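Local coordinates for protein dual sugar-1-phosphate nucleotidylyltransferase (Sulfolobus tokodaii, PDB 5Z0A) that makes UDP-N-acetylglucosamine and UDP-N-acetylgalactosamine, joining a nucleotidylyltransferase domain to a trimer-forming acetyltransferase domain in one chain, at residues A[268-273]-A[286-291]. The protein carries 1 engineered substitution. Residues are numbered along the deposited sequence; the frame is centred on the assembly and turned at random.
Sequences GSEIGP and KNKIGA
Glu270 and Lys288 stand on the same face of adjacent strands, in neighbouring coils of the left-handed parallel beta-helix that hexapeptide-repeat acyltransferases share, and their side chains lean across one another. Lys288 NZ forms a salt bridge with Glu270 OE1 at 2.7 Å, approaching on the anti side of that oxygen, 21° out of the carboxylate plane. The glutamate chain is extended, whereas the lysine bends at its second side-chain torsion, which carries its long arm over to the neighbouring strand. Long, flexible charged chains suit this partly exposed outer face. NZ also donates to a water, and that water in turn lies within bonding distance of Gly272 O and Ile289 O.

On the inner face Ile271 and Ile289 run alongside each other in the same direction, with Ile271 CD1 3.8 Å from Ile289 CB. Branched and wholly apolar, they fill the coil interior, where both touch Leu283 and Ile289 also reaches Ile306 of the next coil.

Backbone bonds set this register: Glu270 N gives to Asn287 O (2.8 Å), Ile289 N to Glu270 O (2.9 Å) and Gly272 N to Ile289 O (2.9 Å). Gly272 has a positive phi, which glycine adopts readily, just before the cis peptide to Pro273. Past it, Pro273 and Ala291 pack against Tyr276 of the second subunit, placing this end of the contact at the trimer interface.

At the opposite end the small Ser269 is buried. Its OG lies beside its own backbone N (chi1 -73°), bonds to Gly266 O, and accepts a hydrogen bond from Asn287 N at 3.1 Å, with an N-H...O angle of 161°.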
loop_
_atom_site.group_PDB
_atom_site.type_symbol
_atom_site.label_atom_id
_atom_site.label_comp_id
_atom_site.label_asym_id
_atom_site.label_seq_id
_atom_site.Cartn_x
_atom_site.Cartn_y
_atom_site.Cartn_z
ATOM N N GLY A 268 10.758 -23.970 0.660
ATOM C CA GLY A 268 10.907 -23.275 -0.631
ATOM C C GLY A 268 10.335 -21.869 -0.595
ATOM O O GLY A 268 10.201 -21.250 -1.632
ATOM N N SER A 269 9.948 -21.355 0.576
ATOM C CA SER A 269 9.239 -20.076 0.622
ATOM C C SER A 269 10.231 -18.966 0.348
ATOM O O SER A 269 11.425 -19.148 0.584
ATOM C CB SER A 269 8.517 -19.874 1.973
ATOM O OG SER A 269 7.363 -20.748 2.038
ATOM N N GLU A 270 9.749 -17.818 -0.091
ATOM C CA GLU A 270 10.590 -16.679 -0.374
ATOM C C GLU A 270 9.955 -15.462 0.315
ATOM O O GLU A 270 8.871 -14.996 -0.055
ATOM C CB GLU A 270 10.706 -16.534 -1.918
ATOM C CG GLU A 270 11.662 -15.429 -2.376
ATOM C CD GLU A 270 11.762 -15.365 -3.906
ATOM O OE1 GLU A 270 11.404 -14.331 -4.486
ATOM O OE2 GLU A 270 12.104 -16.376 -4.528
ATOM N N ILE A 271 10.665 -14.943 1.299
ATOM C CA ILE A 271 10.170 -13.866 2.158
ATOM C C ILE A 271 11.064 -12.655 2.113
ATOM O O ILE A 271 12.283 -12.760 2.191
ATOM C CB ILE A 271 10.143 -14.337 3.627
ATOM C CG1 ILE A 271 9.542 -15.742 3.749
ATOM C CG2 ILE A 271 9.483 -13.356 4.508
ATOM C CD1 ILE A 271 8.079 -15.835 3.359
ATOM N N GLY A 272 10.439 -11.508 1.973
ATOM C CA GLY A 272 11.104 -10.216 2.007
ATOM C C GLY A 272 11.603 -9.745 0.655
ATOM O O GLY A 272 11.184 -10.303 -0.390
ATOM N N PRO A 273 12.413 -8.687 0.625
ATOM C CA PRO A 273 12.754 -7.880 1.766
ATOM C C PRO A 273 11.594 -7.116 2.398
ATOM O O PRO A 273 10.578 -6.934 1.771
ATOM C CB PRO A 273 13.757 -6.892 1.169
ATOM C CG PRO A 273 13.155 -6.602 -0.188
ATOM C CD PRO A 273 12.692 -7.956 -0.631
ATOM N N LYS A 286 6.167 -23.264 -0.290
ATOM C CA LYS A 286 6.507 -22.495 -1.525
ATOM C C LYS A 286 5.711 -21.196 -1.630
ATOM O O LYS A 286 5.172 -20.868 -2.678
ATOM C CB LYS A 286 6.292 -23.336 -2.781
ATOM C CG LYS A 286 7.318 -24.421 -2.898
ATOM C CD LYS A 286 6.980 -25.351 -4.073
ATOM C CE LYS A 286 8.199 -26.224 -4.387
ATOM N NZ LYS A 286 7.817 -27.496 -5.067
ATOM N N ASN A 287 5.661 -20.448 -0.536
ATOM C CA ASN A 287 4.933 -19.192 -0.564
ATOM C C ASN A 287 5.824 -18.020 -0.847
ATOM O O ASN A 287 7.005 -17.990 -0.463
ATOM C CB ASN A 287 4.256 -18.985 0.733
ATOM C CG ASN A 287 3.208 -20.033 0.955
ATOM O OD1 ASN A 287 2.135 -20.062 0.271
ATOM N ND2 ASN A 287 3.497 -20.925 1.826
ATOM N N LYS A 288 5.268 -17.027 -1.496
ATOM C CA LYS A 288 5.980 -15.825 -1.778
ATOM C C LYS A 288 5.334 -14.737 -0.935
ATOM O O LYS A 288 4.156 -14.468 -1.081
ATOM C CB LYS A 288 5.903 -15.527 -3.294
ATOM C CG LYS A 288 6.315 -14.088 -3.714
ATOM C CD LYS A 288 7.800 -13.841 -3.574
ATOM C CE LYS A 288 8.276 -12.550 -4.334
ATOM N NZ LYS A 288 9.700 -12.305 -3.958
ATOM N N ILE A 289 6.121 -14.099 -0.086
ATOM C CA ILE A 289 5.664 -12.895 0.670
ATOM C C ILE A 289 6.664 -11.804 0.458
ATOM O O ILE A 289 7.840 -11.923 0.856
ATOM C CB ILE A 289 5.563 -13.171 2.209
ATOM C CG1 ILE A 289 4.604 -14.313 2.525
ATOM C CG2 ILE A 289 5.168 -11.921 2.942
ATOM C CD1 ILE A 289 3.144 -14.081 2.138
ATOM N N GLY A 290 6.243 -10.734 -0.166
ATOM C CA GLY A 290 7.170 -9.728 -0.725
ATOM C C GLY A 290 7.267 -8.487 0.083
ATOM O O GLY A 290 6.868 -8.435 1.283
ATOM N N ALA A 291 7.798 -7.444 -0.542
ATOM C CA ALA A 291 8.075 -6.157 0.155
ATOM C C ALA A 291 6.797 -5.459 0.522
ATOM O O ALA A 291 5.877 -5.365 -0.308
ATOM C CB ALA A 291 8.921 -5.249 -0.697
HETATM O O HOH W 1 10.053 -12.484 -1.176
#